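Local structure of cytochrome oxidase subunit II (Rhodothermus marinus, 1W2L) at residues A6-G9 and A10-R14; K35-G39 and S40-F44. The protein forms, as this cytochrome c domain, the heme c-carrying part of subunit II of a caa3 oxygen reductase, which probably passes electrons on toward its copper A centre. One frame throughout, in Å; residues are numbered along the deposited sequence.

Contact 1 (A6-G9 and A10-R14)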
ATOM      1  N   ALA A   6       4.528  12.770   5.765  1.00 22.76           N
ATOM      2  CA  ALA A   6       3.206  12.253   6.080  1.00 22.61           C
ATOM      3  C   ALA A   6       2.155  13.084   5.356  1.00 24.25           C
ATOM      4  O   ALA A   6       1.148  12.576   4.867  1.00 23.44           O
ATOM      5  CB  ALA A   6       2.999  12.284   7.601  1.00 34.09           C
ATOM      6  N   GLU A   7       2.383  14.393   5.282  1.00 24.11           N
ATOM      7  CA  GLU A   7       1.415  15.320   4.709  1.00 24.87           C
ATOM      8  C   GLU A   7       1.376  15.123   3.206  1.00 22.14           C
ATOM      9  O   GLU A   7       0.323  15.092   2.542  1.00 21.58           O
ATOM     10  CB  GLU A   7       1.738  16.772   5.093  1.00 30.70           C
ATOM     11  CG  GLU A   7       0.577  17.744   5.144  1.00 39.68           C
ATOM     12  CD  GLU A   7       1.010  19.199   5.108  1.00 45.87           C
ATOM     13  OE1 GLU A   7       2.045  19.481   5.748  1.00 54.27           O
ATOM     14  OE2 GLU A   7       0.353  20.056   4.470  1.00 57.54           O
ATOM     15  N   LEU A   8       2.578  14.998   2.613  1.00 20.53           N
ATOM     16  CA  LEU A   8       2.606  14.748   1.159  1.00 19.01           C
ATOM     17  C   LEU A   8       1.961  13.388   0.902  1.00 15.83           C
ATOM     18  O   LEU A   8       1.247  13.212  -0.083  1.00 16.24           O
ATOM     19  CB  LEU A   8       4.015  14.784   0.636  1.00 20.06           C
ATOM     20  CG  LEU A   8       4.355  14.332  -0.763  1.00 19.12           C
ATOM     21  CD1 LEU A   8       3.621  15.150  -1.809  1.00 25.36           C
ATOM     22  CD2 LEU A   8       5.861  14.354  -0.964  1.00 25.21           C
ATOM     23  N   GLY A   9       2.180  12.415   1.776  1.00 16.26           N
ATOM     24  CA  GLY A   9       1.595  11.120   1.515  1.00 13.62           C
ATOM     25  C   GLY A   9       0.084  11.113   1.570  1.00 14.02           C
ATOM     26  O   GLY A   9      -0.569  10.427   0.796  1.00 14.11           O
ATOM     27  N   ALA A  10      -0.476  11.950   2.441  1.00 16.63           N
ATOM     28  CA  ALA A  10      -1.947  12.083   2.469  1.00 17.07           C
ATOM     29  C   ALA A  10      -2.472  12.667   1.165  1.00 15.31           C
ATOM     30  O   ALA A  10      -3.518  12.275   0.609  1.00 16.67           O
ATOM     31  CB  ALA A  10      -2.327  12.960   3.651  1.00 21.25           C
ATOM     32  N   ARG A  11      -1.719  13.650   0.624  1.00 16.42           N
ATOM     33  CA  ARG A  11      -2.109  14.221  -0.656  1.00 15.91           C
ATOM     34  C   ARG A  11      -2.010  13.197  -1.788  1.00 15.34           C
ATOM     35  O   ARG A  11      -2.876  13.138  -2.640  1.00 15.50           O
ATOM     36  CB  ARG A  11      -1.255  15.437  -1.003  1.00 18.60           C
ATOM     37  CG  ARG A  11      -1.483  16.649  -0.159  1.00 24.36           C
ATOM     38  CD  ARG A  11      -0.580  17.764  -0.779  1.00 38.53           C
ATOM     39  NE  ARG A  11      -1.037  18.998  -0.203  1.00 44.79           N
ATOM     40  CZ  ARG A  11      -1.551  20.068  -0.726  1.00 50.10           C
ATOM     41  NH1 ARG A  11      -1.737  20.154  -2.039  1.00 54.82           N
ATOM     42  NH2 ARG A  11      -1.874  21.053   0.117  1.00 57.56           N
ATOM     43  N   LEU A  12      -0.949  12.405  -1.814  1.00 13.76           N
ATOM     44  CA  LEU A  12      -0.744  11.394  -2.851  1.00 13.31           C
ATOM     45  C   LEU A  12      -1.774  10.273  -2.718  1.00 11.19           C
ATOM     46  O   LEU A  12      -2.171   9.734  -3.748  1.00 12.14           O
ATOM     47  CB  LEU A  12       0.653  10.830  -2.764  1.00 13.56           C
ATOM     48  CG  LEU A  12       1.801  11.799  -3.117  1.00 16.41           C
ATOM     49  CD1 LEU A  12       3.118  11.194  -2.688  1.00 16.34           C
ATOM     50  CD2 LEU A  12       1.788  12.129  -4.598  1.00 20.60           C
ATOM     51  N   TYR A  13      -2.176   9.941  -1.505  1.00 11.54           N
ATOM     52  CA  TYR A  13      -3.200   8.914  -1.306  1.00 10.61           C
ATOM     53  C   TYR A  13      -4.453   9.254  -2.108  1.00 10.55           C
ATOM     54  O   TYR A  13      -5.147   8.383  -2.635  1.00 10.75           O
ATOM     55  CB  TYR A  13      -3.471   8.803   0.194  1.00 11.86           C
ATOM     56  CG  TYR A  13      -4.714   8.028   0.553  1.00 10.86           C
ATOM     57  CD1 TYR A  13      -4.718   6.655   0.482  1.00 11.14           C
ATOM     58  CD2 TYR A  13      -5.862   8.691   0.970  1.00 11.97           C
ATOM     59  CE1 TYR A  13      -5.848   5.930   0.809  1.00 10.58           C
ATOM     60  CE2 TYR A  13      -7.002   7.995   1.330  1.00 12.45           C
ATOM     61  CZ  TYR A  13      -6.996   6.597   1.242  1.00 11.88           C
ATOM     62  OH  TYR A  13      -8.124   5.901   1.588  1.00 12.60           O
ATOM     63  N   ARG A  14      -4.747  10.571  -2.152  1.00 11.36           N
ATOM     64  CA  ARG A  14      -5.867  11.058  -2.930  1.00 11.97           C
ATOM     65  C   ARG A  14      -5.488  11.167  -4.400  1.00 11.84           C
ATOM     66  O   ARG A  14      -6.079  10.548  -5.311  1.00 12.42           O
ATOM     67  CB  ARG A  14      -6.383  12.379  -2.320  1.00 14.91           C
ATOM     68  CG  ARG A  14      -7.079  12.133  -0.979  1.00 20.21           C
ATOM     69  CD  ARG A  14      -7.878  13.270  -0.352  1.00 26.75           C
ATOM     70  NE  ARG A  14      -6.979  14.242   0.205  1.00 37.50           N
ATOM     71  CZ  ARG A  14      -6.333  14.743   1.199  1.00 37.49           C
ATOM     72  NH1 ARG A  14      -6.422  14.173   2.397  1.00 52.13           N
ATOM     73  NH2 ARG A  14      -5.559  15.825   1.064  1.00 55.31           N
TER
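Leu8 and Leu12, one helical turn apart, meet through their branches: CG of Leu8 lies 3.9 Å from CD1 of Leu12, and CD1 of Leu8 is 4.0 Å from CG of Leu12, the two side chains crossing at a slant. The Leu8 chain runs out with chi1 at 169°, CG opposite the backbone N, and this carries its end along the helix to the neighbour. CG of Leu12 also rests 3.4 Å from O of Leu8, the same carbonyl that accepts a nearly axial bond from N of Leu12 at 2.9 Å. Both leucines face helix 85-96, Leu8 touching Arg86 and Ala90 and Leu12 touching Leu91, so this is the packing of N-terminal helix 5-15 on C-terminal helix 85-96 that marks the cytochrome c fold. Were Leu12 replaced by an alanine, a gap would probably open beside Leu8 and Leu91, with the Leu8 branch freer to turn. Further round, Gly9 O accepts from N of Tyr13 at 2.8 Å, and the tyrosine OH bonds to O of His22, one of the two axial ligands of the heme iron. The solvent side is looser: Glu7 and Arg11 are exposed, and OE2 of Glu7 stays 5.0 Å from NE of Arg11, too far for a salt bridge.

Contact 2 (K35-G39 and S40-F44); sequences KGLYG and STRTF. With HEC (heme c), chain B; ACT (acetate ion), chain D.
Leu37 lays its CD1 methyl against a heme c propionate, 3.5 Å from CGA of the heme, while its CD2 lies 3.9 Å from CBA of the same arm. Arg42 meets that carboxylate too: its NE donates to O2A of the heme at 2.9 Å, in the guanidinium plane and nearly straight (166°), and its NH1 lies 2.9 Å from O1A of the heme. The arginine folds back to get there, bent at chi2 (-50°) and chi3 (-63°), and its NH2 gives a further bond to O of Thr41. Opposite charges probably reinforce this grip on the propionate, although NH1 is also covalently linked to a Tris molecule that probably came from the crystallisation liquor. The same methyl of Leu37 sits 3.8 Å from NE of Arg42, packing beside the polar pair. Between the two residues the chain makes a type II beta turn from Leu37 to Ser40. Leu37 O receives both the Ser40 N-H and the Ser40 hydroxyl, OG standing 2.6 Å from it and tilted slightly from the carbonyl plane. Gly39, with a positive phi, takes the third position of the turn. Leu37 reaches Leu57 of helix 54-62 and Ile95 of helix 85-96, Arg42 touches Tyr56, and strand 41-43 pairs antiparallel with strand 49-51 through the backbone of Arg42 and Ala50.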
ATOM      1  N   LYS A  35      -5.465   0.716   7.291  1.00 15.77           N
ATOM      2  CA  LYS A  35      -5.590   0.702   8.730  1.00 15.00           C
ATOM      3  C   LYS A  35      -5.027  -0.581   9.309  1.00 16.86           C
ATOM      4  O   LYS A  35      -5.482  -1.690   9.091  1.00 18.63           O
ATOM      5  CB  LYS A  35      -7.037   0.953   9.169  1.00 16.46           C
ATOM      6  CG  LYS A  35      -7.140   1.109  10.697  1.00 23.08           C
ATOM      7  CD  LYS A  35      -8.568   1.303  11.156  1.00 26.40           C
ATOM      8  CE  LYS A  35      -8.701   1.230  12.678  1.00 29.64           C
ATOM      9  NZ  LYS A  35     -10.114   1.102  13.085  1.00 43.75           N
ATOM     10  N   GLY A  36      -3.949  -0.381  10.112  1.00 18.42           N
ATOM     11  CA  GLY A  36      -3.313  -1.505  10.742  1.00 19.44           C
ATOM     12  C   GLY A  36      -2.372  -2.300   9.838  1.00 16.31           C
ATOM     13  O   GLY A  36      -1.836  -3.358  10.233  1.00 20.67           O
ATOM     14  N   LEU A  37      -2.166  -1.869   8.593  1.00 14.91           N
ATOM     15  CA  LEU A  37      -1.384  -2.628   7.657  1.00 12.90           C
ATOM     16  C   LEU A  37       0.079  -2.748   8.069  1.00 12.37           C
ATOM     17  O   LEU A  37       0.665  -3.823   8.144  1.00 13.89           O
ATOM     18  CB  LEU A  37      -1.489  -2.013   6.252  1.00 12.46           C
ATOM     19  CG  LEU A  37      -0.519  -2.522   5.214  1.00 13.18           C
ATOM     20  CD1 LEU A  37      -0.599  -4.043   5.064  1.00 14.90           C
ATOM     21  CD2 LEU A  37      -0.751  -1.838   3.870  1.00 12.83           C
ATOM     22  N   TYR A  38       0.747  -1.619   8.339  1.00 12.85           N
ATOM     23  CA  TYR A  38       2.150  -1.634   8.686  1.00 12.45           C
ATOM     24  C   TYR A  38       2.374  -2.391   9.980  1.00 13.25           C
ATOM     25  O   TYR A  38       1.782  -2.043  10.999  1.00 15.21           O
ATOM     26  CB  TYR A  38       2.687  -0.211   8.806  1.00 14.52           C
ATOM     27  CG  TYR A  38       4.151  -0.154   9.135  1.00 12.85           C
ATOM     28  CD1 TYR A  38       5.129  -0.556   8.225  1.00 14.15           C
ATOM     29  CD2 TYR A  38       4.636   0.295  10.359  1.00 12.75           C
ATOM     30  CE1 TYR A  38       6.474  -0.515   8.506  1.00 13.08           C
ATOM     31  CE2 TYR A  38       5.970   0.365  10.655  1.00 13.15           C
ATOM     32  CZ  TYR A  38       6.903  -0.039   9.747  1.00 12.13           C
ATOM     33  OH  TYR A  38       8.222   0.039  10.069  1.00 14.76           O
ATOM     34  N   GLY A  39       3.245  -3.381   9.893  1.00 13.46           N
ATOM     35  CA  GLY A  39       3.558  -4.263  11.002  1.00 17.39           C
ATOM     36  C   GLY A  39       2.641  -5.447  11.163  1.00 16.30           C
ATOM     37  O   GLY A  39       2.891  -6.224  12.081  1.00 20.20           O
ATOM     38  N   SER A  40       1.674  -5.635  10.270  1.00 17.13           N
ATOM     39  CA  SER A  40       0.797  -6.798  10.277  1.00 18.99           C
ATOM     40  C   SER A  40       1.383  -7.952   9.496  1.00 18.31           C
ATOM     41  O   SER A  40       2.281  -7.736   8.687  1.00 22.41           O
ATOM     42  CB  SER A  40      -0.577  -6.417   9.729  1.00 18.86           C
ATOM     43  OG  SER A  40      -0.550  -6.162   8.341  1.00 19.33           O
ATOM     44  N   THR A  41       0.956  -9.180   9.676  1.00 21.50           N
ATOM     45  CA  THR A  41       1.371 -10.327   8.863  1.00 21.39           C
ATOM     46  C   THR A  41       0.438 -10.468   7.655  1.00 19.54           C
ATOM     47  O   THR A  41      -0.764 -10.323   7.825  1.00 22.19           O
ATOM     48  CB  THR A  41       1.375 -11.612   9.718  1.00 29.20           C
ATOM     49  OG1 THR A  41       2.431 -11.457  10.674  1.00 33.18           O
ATOM     50  CG2 THR A  41       1.703 -12.841   8.916  1.00 28.04           C
ATOM     51  N   ARG A  42       0.992 -10.678   6.476  1.00 17.80           N
ATOM     52  CA  ARG A  42       0.282 -10.890   5.237  1.00 16.02           C
ATOM     53  C   ARG A  42       0.427 -12.334   4.756  1.00 17.75           C
ATOM     54  O   ARG A  42       1.516 -12.890   4.830  1.00 20.67           O
ATOM     55  CB  ARG A  42       0.759  -9.939   4.140  1.00 16.17           C
ATOM     56  CG  ARG A  42       1.011  -8.521   4.542  1.00 14.27           C
ATOM     57  CD  ARG A  42      -0.078  -7.843   5.309  1.00 13.62           C
ATOM     58  NE  ARG A  42      -1.324  -7.705   4.598  1.00 14.20           N
ATOM     59  CZ  ARG A  42      -2.528  -8.095   4.909  1.00 15.46           C
ATOM     60  NH1 ARG A  42      -3.525  -7.814   4.072  1.00 16.70           N
ATOM     61  NH2 ARG A  42      -2.784  -8.765   6.040  1.00 19.75           N
ATOM     62  N   THR A  43      -0.646 -12.867   4.214  1.00 17.31           N
ATOM     63  CA  THR A  43      -0.619 -14.172   3.555  1.00 19.55           C
ATOM     64  C   THR A  43      -0.865 -13.975   2.069  1.00 16.63           C
ATOM     65  O   THR A  43      -1.839 -13.276   1.724  1.00 18.54           O
ATOM     66  CB  THR A  43      -1.677 -15.124   4.136  1.00 20.22           C
ATOM     67  OG1 THR A  43      -1.353 -15.253   5.520  1.00 26.27           O
ATOM     68  CG2 THR A  43      -1.584 -16.495   3.464  1.00 22.14           C
ATOM     69  N   PHE A  44      -0.058 -14.567   1.224  1.00 18.25           N
ATOM     70  CA  PHE A  44      -0.185 -14.404  -0.218  1.00 18.12           C
ATOM     71  C   PHE A  44      -0.904 -15.544  -0.883  1.00 16.92           C
ATOM     72  O   PHE A  44      -1.193 -16.577  -0.295  1.00 18.42           O
ATOM     73  CB  PHE A  44       1.231 -14.210  -0.796  1.00 20.96           C
ATOM     74  CG  PHE A  44       1.939 -13.069  -0.115  1.00 19.20           C
ATOM     75  CD1 PHE A  44       1.442 -11.802  -0.218  1.00 19.02           C
ATOM     76  CD2 PHE A  44       3.061 -13.292   0.634  1.00 22.75           C
ATOM     77  CE1 PHE A  44       2.047 -10.761   0.439  1.00 18.51           C
ATOM     78  CE2 PHE A  44       3.711 -12.254   1.295  1.00 26.16           C
ATOM     79  CZ  PHE A  44       3.178 -10.981   1.184  1.00 23.48           C
TER
HETATM   80 FE   HEC B1100      -2.988  -1.136  -3.859  1.00  7.18          FE
HETATM   81  CHA HEC B1100      -2.377  -4.167  -2.409  1.00  8.36           C
HETATM   82  CHB HEC B1100      -0.536   0.264  -1.950  1.00  7.75           C
HETATM   83  CHC HEC B1100      -3.546   1.847  -5.375  1.00  7.91           C
HETATM   84  CHD HEC B1100      -5.684  -2.470  -5.485  1.00  7.88           C
HETATM   85  NA  HEC B1100      -1.696  -1.834  -2.468  1.00  7.68           N
HETATM   86  C1A HEC B1100      -1.583  -3.138  -2.026  1.00  7.71           C
HETATM   87  C2A HEC B1100      -0.646  -3.139  -0.932  1.00  8.00           C
HETATM   88  C3A HEC B1100      -0.097  -1.920  -0.840  1.00  8.17           C
HETATM   89  C4A HEC B1100      -0.759  -1.059  -1.808  1.00  7.15           C
HETATM   90  CMA HEC B1100       0.918  -1.403   0.180  1.00  9.86           C
HETATM   91  CAA HEC B1100      -0.435  -4.352  -0.017  1.00  9.74           C
HETATM   92  CBA HEC B1100      -1.578  -4.303   0.995  1.00 10.88           C
HETATM   93  CGA HEC B1100      -1.645  -5.451   2.059  1.00 11.50           C
HETATM   94  O1A HEC B1100      -2.692  -5.473   2.658  1.00 13.30           O
HETATM   95  O2A HEC B1100      -0.673  -6.249   2.137  1.00 11.68           O
HETATM   96  NB  HEC B1100      -2.195   0.710  -3.682  1.00  7.73           N
HETATM   97  C1B HEC B1100      -1.250   1.060  -2.830  1.00  7.88           C
HETATM   98  C2B HEC B1100      -0.949   2.506  -2.953  1.00  7.87           C
HETATM   99  C3B HEC B1100      -1.759   2.927  -3.978  1.00  7.79           C
HETATM  100  C4B HEC B1100      -2.565   1.834  -4.413  1.00  7.70           C
HETATM  101  CMB HEC B1100      -0.012   3.269  -2.111  1.00  9.64           C
HETATM  102  CAB HEC B1100      -1.857   4.308  -4.582  1.00  9.71           C
HETATM  103  CBB HEC B1100      -0.462   4.774  -5.065  1.00 10.75           C
HETATM  104  NC  HEC B1100      -4.294  -0.447  -5.193  1.00  8.06           N
HETATM  105  C1C HEC B1100      -4.358   0.857  -5.680  1.00  7.27           C
HETATM  106  C2C HEC B1100      -5.516   0.923  -6.607  1.00  7.98           C
HETATM  107  C3C HEC B1100      -6.092  -0.275  -6.633  1.00  8.40           C
HETATM  108  C4C HEC B1100      -5.344  -1.152  -5.777  1.00  7.91           C
HETATM  109  CMC HEC B1100      -5.906   2.217  -7.322  1.00  8.80           C
HETATM  110  CAC HEC B1100      -7.422  -0.682  -7.280  1.00 10.13           C
HETATM  111  CBC HEC B1100      -7.556  -0.518  -8.776  1.00 11.60           C
HETATM  112  ND  HEC B1100      -3.822  -2.971  -3.956  1.00  8.78           N
HETATM  113  C1D HEC B1100      -4.947  -3.300  -4.650  1.00  8.11           C
HETATM  114  C2D HEC B1100      -5.307  -4.678  -4.401  1.00  7.97           C
HETATM  115  C3D HEC B1100      -4.365  -5.123  -3.571  1.00  7.79           C
HETATM  116  C4D HEC B1100      -3.433  -4.097  -3.280  1.00  7.82           C
HETATM  117  CMD HEC B1100      -6.486  -5.351  -4.964  1.00  9.75           C
HETATM  118  CAD HEC B1100      -4.275  -6.578  -2.966  1.00 10.08           C
HETATM  119  CBD HEC B1100      -3.634  -7.560  -3.943  1.00 10.62           C
HETATM  120  CGD HEC B1100      -2.152  -7.393  -3.976  1.00 10.76           C
HETATM  121  O1D HEC B1100      -1.578  -6.940  -5.008  1.00 12.80           O
HETATM  122  O2D HEC B1100      -1.494  -7.674  -2.930  1.00 11.71           O
HETATM  123  C   ACT D1102      10.727  -2.061   8.797  1.00 14.75           C
HETATM  124  O   ACT D1102       9.678  -1.464   8.435  1.00 15.01           O
HETATM  125  OXT ACT D1102      11.561  -2.711   8.188  1.00 16.45           O
HETATM  126  CH3 ACT D1102      11.021  -1.917  10.322  1.00 18.88           C

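How the contacts relate
Contact 1 comes first in the chain and closes before contact 2 opens; their centres lie 20 Å apart, on opposite sides of the chain's centre, and their nearest atoms stay about 8 Å apart without touching. Two elements join them indirectly. Helix 85-96 receives Leu12 through Leu91 and Leu37 through Ile95. Heme c is approached from both: the side chain of Tyr13 in contact 1 comes within about 6 Å of it and about 4 Å of that of Cys18, a covalent attachment point, whereas Leu37 and Arg42 in contact 2 touch a propionate directly. Tyr56 and Val69 also hydrogen-bond the heme, close to Arg42.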